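Local coordinates for Lmo0135 protein (Listeria monocytogenes EGD-e, PDB 5ISU) that probably binds peptides outside the cell as the substrate-binding component of an ABC transporter, at residues A[249-257]-A[485-493]; A[24-33]-A[40-49]. One frame throughout, in Å; residues are numbered along the deposited sequence.

Interaction 1 of 2, residues A[249-257]-A[485-493]; sequences NIITYPENR and TPQPVTMFR
Tyr253 and Pro486 meet in a CH-pi contact. Pro486 CB lies 3.8 Å from the centroid of the Tyr253 ring, over one face and displaced toward the rim. The contact lays a short, weakly bonded antiparallel hairpin near residues 486-492 against the long strand 248-263 of this family 5 solute-binding protein. No direct hydrogen bond joins the two segments. Apolar atoms and one water do the work.

Beside the tyrosine, Ile251 meets the hairpin with two branches. Its CG2 touches Pro486 CG at 3.9 Å, and its CD1 reaches Phe492 CZ at 4.1 Å. Toward the other end of the contact, Pro488 packs on the backbone of Glu255, with CB 3.5 Å from Glu255 O. Its CG also meets the amide nitrogen ND2 of Asn256. The end of the extended Glu255 side chain comes near the turn at Val489, but its carboxylate is paired with Arg39 in a salt bridge.

With chi1 of Tyr253 at 56°, CG lies between the backbone N and the carbonyl carbon. This swings the ring across Pro486 and brings its hydroxyl near Gln487 and Met491. A water in the plane of the ring bridges the gap. It is 2.5 Å from Tyr253 OH, donates to Gln487 O at 2.8 Å, and accepts a weak bond from Met491 N at 3.0 Å.

Behind this first shell, the hairpin is held by its own bonds. Gln487 N donates to Met491 O, and Arg493 N to Thr485 O. Gln487 NE2 donates to Thr490 OG1, which in turn donates to Phe492 O from above the carbonyl plane. At the base, Arg493 NE gives Thr485 OG1 a nearly straight bond (170°).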
loop_
_atom_site.group_PDB
_atom_site.type_symbol
_atom_site.label_atom_id
_atom_site.label_comp_id
_atom_site.label_asym_id
_atom_site.label_seq_id
_atom_site.Cartn_x
_atom_site.Cartn_y
_atom_site.Cartn_z
ATOM N N ASN A 249 16.743 -15.882 9.295
ATOM C CA ASN A 249 16.667 -14.643 10.030
ATOM C C ASN A 249 15.242 -14.112 9.802
ATOM O O ASN A 249 14.759 -14.071 8.662
ATOM C CB ASN A 249 17.740 -13.661 9.529
ATOM C CG ASN A 249 19.171 -14.162 9.791
ATOM O OD1 ASN A 249 19.453 -14.844 10.786
ATOM N ND2 ASN A 249 20.076 -13.806 8.903
ATOM N N ILE A 250 14.558 -13.763 10.885
ATOM C CA ILE A 250 13.221 -13.225 10.793
ATOM C C ILE A 250 13.329 -11.722 10.843
ATOM O O ILE A 250 13.994 -11.183 11.722
ATOM C CB ILE A 250 12.337 -13.720 11.937
ATOM C CG1 ILE A 250 12.250 -15.253 11.911
ATOM C CG2 ILE A 250 10.951 -13.100 11.851
ATOM C CD1 ILE A 250 11.700 -15.815 10.617
ATOM N N ILE A 251 12.689 -11.051 9.884
ATOM C CA ILE A 251 12.723 -9.597 9.797
ATOM C C ILE A 251 11.299 -9.060 9.906
ATOM O O ILE A 251 10.420 -9.477 9.158
ATOM C CB ILE A 251 13.307 -9.128 8.454
ATOM C CG1 ILE A 251 14.563 -9.924 8.092
ATOM C CG2 ILE A 251 13.621 -7.643 8.523
ATOM C CD1 ILE A 251 15.052 -9.682 6.683
ATOM N N THR A 252 11.110 -8.123 10.825
ATOM C CA THR A 252 9.832 -7.490 11.091
ATOM C C THR A 252 9.985 -5.978 10.859
ATOM O O THR A 252 10.872 -5.354 11.419
ATOM C CB THR A 252 9.400 -7.764 12.531
ATOM O OG1 THR A 252 9.256 -9.180 12.714
ATOM C CG2 THR A 252 8.070 -7.070 12.849
ATOM N N TYR A 253 9.099 -5.412 10.045
ATOM C CA TYR A 253 9.167 -4.009 9.657
ATOM C C TYR A 253 7.751 -3.463 9.373
ATOM O O TYR A 253 6.842 -4.237 9.081
ATOM C CB TYR A 253 10.046 -3.894 8.409
ATOM C CG TYR A 253 9.556 -4.779 7.274
ATOM C CD1 TYR A 253 9.822 -6.135 7.272
ATOM C CD2 TYR A 253 8.802 -4.254 6.228
ATOM C CE1 TYR A 253 9.358 -6.954 6.269
ATOM C CE2 TYR A 253 8.338 -5.064 5.203
ATOM C CZ TYR A 253 8.620 -6.411 5.223
ATOM O OH TYR A 253 8.146 -7.222 4.224
ATOM N N PRO A 254 7.557 -2.135 9.469
ATOM C CA PRO A 254 6.209 -1.619 9.223
ATOM C C PRO A 254 5.742 -1.816 7.794
ATOM O O PRO A 254 6.520 -1.666 6.876
ATOM C CB PRO A 254 6.331 -0.119 9.567
ATOM C CG PRO A 254 7.544 -0.014 10.445
ATOM C CD PRO A 254 8.476 -1.060 9.897
ATOM N N GLU A 255 4.488 -2.216 7.614
ATOM C CA GLU A 255 3.938 -2.385 6.263
ATOM C C GLU A 255 3.108 -1.170 5.867
ATOM O O GLU A 255 2.535 -1.144 4.778
ATOM C CB GLU A 255 3.120 -3.677 6.125
ATOM C CG GLU A 255 2.794 -4.019 4.660
ATOM C CD GLU A 255 2.625 -5.511 4.388
ATOM O OE1 GLU A 255 3.095 -5.971 3.316
ATOM O OE2 GLU A 255 2.084 -6.236 5.257
ATOM N N ASN A 256 3.084 -0.157 6.736
ATOM C CA ASN A 256 2.288 1.056 6.519
ATOM C C ASN A 256 0.820 0.716 6.297
ATOM O O ASN A 256 0.121 1.393 5.554
ATOM C CB ASN A 256 2.843 1.900 5.371
ATOM C CG ASN A 256 4.221 2.455 5.662
ATOM O OD1 ASN A 256 4.629 2.597 6.804
ATOM N ND2 ASN A 256 4.928 2.797 4.623
ATOM N N ARG A 257 0.365 -0.355 6.937
ATOM C CA ARG A 257 -1.012 -0.756 6.820
ATOM C C ARG A 257 -1.791 -0.368 8.073
ATOM O O ARG A 257 -1.325 -0.595 9.194
ATOM C CB ARG A 257 -1.119 -2.258 6.608
ATOM C CG ARG A 257 -2.555 -2.756 6.522
ATOM C CD ARG A 257 -2.627 -4.233 6.196
ATOM N NE ARG A 257 -4.015 -4.716 6.082
ATOM C CZ ARG A 257 -4.793 -5.089 7.105
ATOM N NH1 ARG A 257 -6.033 -5.524 6.868
ATOM N NH2 ARG A 257 -4.361 -5.026 8.366
ATOM N N THR A 485 16.987 -3.095 2.082
ATOM C CA THR A 485 15.871 -2.352 2.674
ATOM C C THR A 485 14.522 -3.062 2.641
ATOM O O THR A 485 13.829 -3.041 1.618
ATOM C CB THR A 485 15.637 -0.946 2.023
ATOM O OG1 THR A 485 16.879 -0.326 1.682
ATOM C CG2 THR A 485 14.833 -0.034 2.973
ATOM N N PRO A 486 14.125 -3.675 3.766
ATOM C CA PRO A 486 12.781 -4.237 3.781
ATOM C C PRO A 486 11.771 -3.111 3.598
ATOM O O PRO A 486 11.985 -2.001 4.102
ATOM C CB PRO A 486 12.670 -4.844 5.170
ATOM C CG PRO A 486 14.089 -5.156 5.560
ATOM C CD PRO A 486 14.893 -4.034 4.971
ATOM N N GLN A 487 10.713 -3.335 2.839
ATOM C CA GLN A 487 9.737 -2.254 2.667
ATOM C C GLN A 487 8.371 -2.814 2.390
ATOM O O GLN A 487 8.247 -3.971 1.979
ATOM C CB GLN A 487 10.148 -1.315 1.528
ATOM C CG GLN A 487 9.937 -1.904 0.150
ATOM C CD GLN A 487 10.191 -0.928 -0.974
ATOM O OE1 GLN A 487 10.858 0.072 -0.798
ATOM N NE2 GLN A 487 9.694 -1.257 -2.164
ATOM N N PRO A 488 7.331 -1.987 2.557
ATOM C CA PRO A 488 5.977 -2.464 2.318
ATOM C C PRO A 488 5.789 -3.093 0.943
ATOM O O PRO A 488 6.477 -2.712 -0.013
ATOM C CB PRO A 488 5.146 -1.185 2.416
ATOM C CG PRO A 488 5.937 -0.314 3.331
ATOM C CD PRO A 488 7.352 -0.562 2.949
ATOM N N VAL A 489 4.894 -4.077 0.882
ATOM C CA VAL A 489 4.484 -4.788 -0.334
ATOM C C VAL A 489 5.500 -5.715 -1.033
ATOM O O VAL A 489 5.257 -6.910 -1.154
ATOM C CB VAL A 489 3.926 -3.814 -1.431
ATOM C CG1 VAL A 489 3.335 -4.592 -2.605
ATOM C CG2 VAL A 489 2.862 -2.876 -0.862
ATOM N N THR A 490 6.600 -5.153 -1.517
ATOM C CA THR A 490 7.568 -5.879 -2.343
ATOM C C THR A 490 8.665 -6.630 -1.635
ATOM O O THR A 490 9.564 -7.134 -2.295
ATOM C CB THR A 490 8.278 -4.892 -3.269
ATOM O OG1 THR A 490 9.182 -4.080 -2.502
ATOM C CG2 THR A 490 7.243 -4.002 -3.992
ATOM N N MET A 491 8.591 -6.698 -0.309
ATOM C CA MET A 491 9.598 -7.347 0.555
ATOM C C MET A 491 10.826 -6.486 0.652
ATOM O O MET A 491 11.120 -5.983 1.718
ATOM C CB MET A 491 9.973 -8.774 0.143
ATOM C CG MET A 491 8.804 -9.727 0.077
ATOM S SD MET A 491 9.388 -11.352 -0.424
ATOM C CE MET A 491 7.841 -12.197 -0.680
ATOM N N PHE A 492 11.549 -6.318 -0.446
ATOM C CA PHE A 492 12.739 -5.484 -0.434
ATOM C C PHE A 492 12.671 -4.418 -1.508
ATOM O O PHE A 492 11.945 -4.560 -2.512
ATOM C CB PHE A 492 14.002 -6.304 -0.643
ATOM C CG PHE A 492 14.391 -7.154 0.533
ATOM C CD1 PHE A 492 14.997 -6.581 1.638
ATOM C CD2 PHE A 492 14.228 -8.521 0.505
ATOM C CE1 PHE A 492 15.393 -7.348 2.718
ATOM C CE2 PHE A 492 14.630 -9.298 1.574
ATOM C CZ PHE A 492 15.203 -8.708 2.689
ATOM N N ARG A 493 13.463 -3.371 -1.287
ATOM C CA ARG A 493 13.553 -2.232 -2.181
ATOM C C ARG A 493 14.432 -2.594 -3.340
ATOM O O ARG A 493 14.079 -2.323 -4.505
ATOM C CB ARG A 493 14.164 -1.041 -1.436
ATOM C CG ARG A 493 14.273 0.280 -2.210
ATOM C CD ARG A 493 15.034 1.335 -1.396
ATOM N NE ARG A 493 16.337 0.809 -0.979
ATOM C CZ ARG A 493 17.432 0.765 -1.734
ATOM N NH1 ARG A 493 17.442 1.260 -2.952
ATOM N NH2 ARG A 493 18.529 0.206 -1.258
HETATM O O HOH W 1 6.929 -6.449 2.194
#

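Interaction 2 of 2, residues A[24-33]-A[40-49]; sequences VTGDPEVINP and VTLTIQQAVY
Two groups grip Thr41 OG1: Glu29 N, from the loop, and Asp38 OD1, just before the helix segment. The bond from Glu29 N to Thr41 OG1 is 2.8 Å long and nearly straight at 172°. Segment 24-33, the end of strand 19-24 and the loop after it, runs along helix 39-48, and this is the one direct hydrogen bond between the two segments. With chi1 at -53°, Thr41 turns OG1 to Glu29 while CG2 stands anti to the backbone N and meets Val30 O at 3.3 Å.

Around this bond the contact is mostly apolar. Val40 CG1 touches Val24 and Pro28, and also lies 3.4 Å from the carbonyl oxygen Gly26 O. Ile44 divides its branches: CD1 packs on Pro28 CB at 4.0 Å, and CG2 meets Ile31 CD1 at 3.9 Å. Ile31 is the centre of an inverse gamma turn, which bends the loop as it passes the helix.

Farther along, Pro33 rests on Tyr49, the first residue beyond the helix. Pro33 CD sits over the centre of the ring, 3.8 Å from its centroid, in a CH-pi contact. The extended Gln45 side chain brings OE1 to 3.1 Å from Pro33 CA.

At the segment's start, Val24 ends the edge strand 19-24 and bonds through its backbone to Arg212 and Thr214. The helix lies against the same sheet: Thr43 and Ile44 touch Phe211 on strand 208-213, and Ile44 also meets Val191 on strand 190-195.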
loop_
_atom_site.group_PDB
_atom_site.type_symbol
_atom_site.label_atom_id
_atom_site.label_comp_id
_atom_site.label_asym_id
_atom_site.label_seq_id
_atom_site.Cartn_x
_atom_site.Cartn_y
_atom_site.Cartn_z
ATOM N N VAL A 24 6.251 -16.592 -3.451
ATOM C CA VAL A 24 5.101 -15.692 -3.583
ATOM C C VAL A 24 3.853 -16.579 -3.590
ATOM O O VAL A 24 3.946 -17.796 -3.814
ATOM C CB VAL A 24 5.180 -14.795 -4.822
ATOM C CG1 VAL A 24 6.382 -13.886 -4.718
ATOM C CG2 VAL A 24 5.240 -15.610 -6.100
ATOM N N THR A 25 2.692 -15.979 -3.373
ATOM C CA THR A 25 1.457 -16.747 -3.225
ATOM C C THR A 25 0.608 -17.006 -4.476
ATOM O O THR A 25 -0.112 -18.010 -4.515
ATOM C CB THR A 25 0.555 -16.106 -2.153
ATOM O OG1 THR A 25 0.220 -14.770 -2.543
ATOM C CG2 THR A 25 1.268 -16.100 -0.794
ATOM N N GLY A 26 0.666 -16.121 -5.467
ATOM C CA GLY A 26 -0.132 -16.291 -6.686
ATOM C C GLY A 26 0.610 -15.914 -7.945
ATOM O O GLY A 26 1.804 -15.582 -7.895
ATOM N N ASP A 27 -0.093 -15.985 -9.078
ATOM C CA ASP A 27 0.474 -15.622 -10.378
ATOM C C ASP A 27 0.463 -14.125 -10.543
ATOM O O ASP A 27 -0.471 -13.456 -10.093
ATOM C CB ASP A 27 -0.317 -16.204 -11.569
ATOM C CG ASP A 27 -0.134 -17.706 -11.741
ATOM O OD1 ASP A 27 -0.865 -18.488 -11.083
ATOM O OD2 ASP A 27 0.682 -18.095 -12.614
ATOM N N PRO A 28 1.483 -13.584 -11.225
ATOM C CA PRO A 28 1.443 -12.162 -11.458
ATOM C C PRO A 28 0.420 -11.848 -12.552
ATOM O O PRO A 28 -0.060 -12.757 -13.224
ATOM C CB PRO A 28 2.852 -11.859 -11.950
ATOM C CG PRO A 28 3.240 -13.097 -12.689
ATOM C CD PRO A 28 2.570 -14.239 -11.978
ATOM N N GLU A 29 0.072 -10.572 -12.689
ATOM C CA GLU A 29 -0.834 -10.122 -13.753
ATOM C C GLU A 29 0.082 -9.470 -14.805
ATOM O O GLU A 29 1.139 -10.018 -15.093
ATOM C CB GLU A 29 -1.928 -9.202 -13.195
ATOM C CG GLU A 29 -2.813 -9.891 -12.156
ATOM C CD GLU A 29 -3.875 -8.975 -11.559
ATOM O OE1 GLU A 29 -4.322 -8.023 -12.241
ATOM O OE2 GLU A 29 -4.285 -9.221 -10.402
ATOM N N VAL A 30 -0.273 -8.315 -15.356
ATOM C CA VAL A 30 0.573 -7.690 -16.369
ATOM C C VAL A 30 1.778 -6.970 -15.725
ATOM O O VAL A 30 1.608 -5.996 -14.994
ATOM C CB VAL A 30 -0.249 -6.704 -17.212
ATOM C CG1 VAL A 30 0.602 -6.107 -18.321
ATOM C CG2 VAL A 30 -1.468 -7.411 -17.799
ATOM N N ILE A 31 2.993 -7.440 -16.015
ATOM C CA ILE A 31 4.213 -6.839 -15.449
ATOM C C ILE A 31 4.594 -5.570 -16.234
ATOM O O ILE A 31 5.470 -5.580 -17.116
ATOM C CB ILE A 31 5.379 -7.848 -15.407
ATOM C CG1 ILE A 31 4.889 -9.172 -14.785
ATOM C CG2 ILE A 31 6.548 -7.260 -14.615
ATOM C CD1 ILE A 31 5.911 -10.284 -14.767
ATOM N N ASN A 32 3.915 -4.481 -15.884
ATOM C CA ASN A 32 4.080 -3.184 -16.538
ATOM C C ASN A 32 3.647 -2.134 -15.508
ATOM O O ASN A 32 2.496 -2.146 -15.060
ATOM C CB ASN A 32 3.215 -3.135 -17.812
ATOM C CG ASN A 32 3.450 -1.880 -18.653
ATOM O OD1 ASN A 32 3.411 -0.753 -18.158
ATOM N ND2 ASN A 32 3.671 -2.078 -19.935
ATOM N N PRO A 33 4.560 -1.226 -15.129
ATOM C CA PRO A 33 4.267 -0.232 -14.086
ATOM C C PRO A 33 3.112 0.715 -14.348
ATOM O O PRO A 33 2.646 1.367 -13.416
ATOM C CB PRO A 33 5.576 0.541 -13.958
ATOM C CG PRO A 33 6.275 0.335 -15.233
ATOM C CD PRO A 33 5.922 -1.048 -15.672
ATOM N N VAL A 40 1.705 -9.483 -5.939
ATOM C CA VAL A 40 2.660 -10.312 -6.665
ATOM C C VAL A 40 3.294 -9.583 -7.837
ATOM O O VAL A 40 4.520 -9.621 -8.005
ATOM C CB VAL A 40 2.044 -11.638 -7.124
ATOM C CG1 VAL A 40 3.082 -12.462 -7.890
ATOM C CG2 VAL A 40 1.531 -12.409 -5.922
ATOM N N THR A 41 2.482 -8.891 -8.620
ATOM C CA THR A 41 2.997 -8.183 -9.778
ATOM C C THR A 41 3.949 -7.071 -9.348
ATOM O O THR A 41 4.991 -6.855 -9.982
ATOM C CB THR A 41 1.863 -7.563 -10.639
ATOM O OG1 THR A 41 0.899 -8.559 -10.970
ATOM C CG2 THR A 41 2.400 -6.994 -11.912
ATOM N N LEU A 42 3.587 -6.355 -8.289
ATOM C CA LEU A 42 4.439 -5.268 -7.801
ATOM C C LEU A 42 5.766 -5.803 -7.272
ATOM O O LEU A 42 6.800 -5.162 -7.421
ATOM C CB LEU A 42 3.720 -4.438 -6.713
ATOM C CG LEU A 42 2.648 -3.467 -7.217
ATOM C CD1 LEU A 42 1.809 -2.860 -6.094
ATOM C CD2 LEU A 42 3.281 -2.360 -8.048
ATOM N N THR A 43 5.719 -6.975 -6.646
ATOM C CA THR A 43 6.904 -7.594 -6.083
ATOM C C THR A 43 7.880 -7.926 -7.211
ATOM O O THR A 43 9.074 -7.664 -7.102
ATOM C CB THR A 43 6.526 -8.876 -5.301
ATOM O OG1 THR A 43 5.646 -8.540 -4.233
ATOM C CG2 THR A 43 7.754 -9.576 -4.716
ATOM N N ILE A 44 7.350 -8.455 -8.313
ATOM C CA ILE A 44 8.184 -8.822 -9.463
ATOM C C ILE A 44 8.669 -7.563 -10.185
ATOM O O ILE A 44 9.862 -7.453 -10.542
ATOM C CB ILE A 44 7.465 -9.831 -10.388
ATOM C CG1 ILE A 44 7.220 -11.125 -9.601
ATOM C CG2 ILE A 44 8.296 -10.113 -11.631
ATOM C CD1 ILE A 44 6.464 -12.196 -10.337
ATOM N N GLN A 45 7.781 -6.588 -10.325
ATOM C CA GLN A 45 8.144 -5.316 -10.960
ATOM C C GLN A 45 9.314 -4.605 -10.269
ATOM O O GLN A 45 10.158 -4.004 -10.927
ATOM C CB GLN A 45 6.929 -4.406 -10.983
ATOM C CG GLN A 45 7.236 -2.947 -11.255
ATOM C CD GLN A 45 5.971 -2.116 -11.270
ATOM O OE1 GLN A 45 5.047 -2.424 -12.005
ATOM N NE2 GLN A 45 5.926 -1.066 -10.463
ATOM N N GLN A 46 9.362 -4.683 -8.943
ATOM C CA GLN A 46 10.424 -4.031 -8.173
ATOM C C GLN A 46 11.799 -4.556 -8.582
ATOM O O GLN A 46 12.786 -3.836 -8.531
ATOM C CB GLN A 46 10.223 -4.278 -6.681
ATOM C CG GLN A 46 11.092 -3.426 -5.781
ATOM C CD GLN A 46 10.720 -1.965 -5.845
ATOM O OE1 GLN A 46 9.623 -1.609 -6.282
ATOM N NE2 GLN A 46 11.609 -1.115 -5.379
ATOM N N ALA A 47 11.847 -5.814 -8.997
ATOM C CA ALA A 47 13.098 -6.423 -9.408
ATOM C C ALA A 47 13.441 -6.110 -10.865
ATOM O O ALA A 47 14.593 -6.018 -11.209
ATOM C CB ALA A 47 13.031 -7.922 -9.210
ATOM N N VAL A 48 12.436 -5.898 -11.698
ATOM C CA VAL A 48 12.647 -5.702 -13.132
ATOM C C VAL A 48 12.744 -4.247 -13.558
ATOM O O VAL A 48 13.488 -3.939 -14.489
ATOM C CB VAL A 48 11.541 -6.436 -13.924
ATOM C CG1 VAL A 48 11.685 -6.224 -15.425
ATOM C CG2 VAL A 48 11.581 -7.924 -13.575
ATOM N N TYR A 49 12.006 -3.363 -12.882
ATOM C CA TYR A 49 12.002 -1.938 -13.196
ATOM C C TYR A 49 12.500 -1.057 -12.055
ATOM O O TYR A 49 12.143 -1.260 -10.911
ATOM C CB TYR A 49 10.582 -1.485 -13.514
ATOM C CG TYR A 49 9.968 -2.076 -14.764
ATOM C CD1 TYR A 49 9.345 -3.327 -14.741
ATOM C CD2 TYR A 49 9.959 -1.359 -15.960
ATOM C CE1 TYR A 49 8.751 -3.847 -15.879
ATOM C CE2 TYR A 49 9.377 -1.876 -17.100
ATOM C CZ TYR A 49 8.770 -3.109 -17.049
ATOM O OH TYR A 49 8.208 -3.602 -18.173
#

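In the fold
From the N terminus, the chain leaves strand 19-24 and turns back through helix 39-48. Interaction 2 closes this short loop, with only six residues between its segments. Interaction 1 comes later and spans far more chain: 227 residues separate strand segment 249-257 from the C-terminal hairpin 485-493. The two are in series, neither nested nor crossed. The centres of interactions 1 and 2 are about 16 Å apart, yet the two touch. Gln46 NE2, on the helix of interaction 2, probably hydrogen-bonds to Arg493 O of interaction 1. The hairpin thus bridges the N-terminal helix and the long strand 248-263, joining the chain's beginning, middle and end.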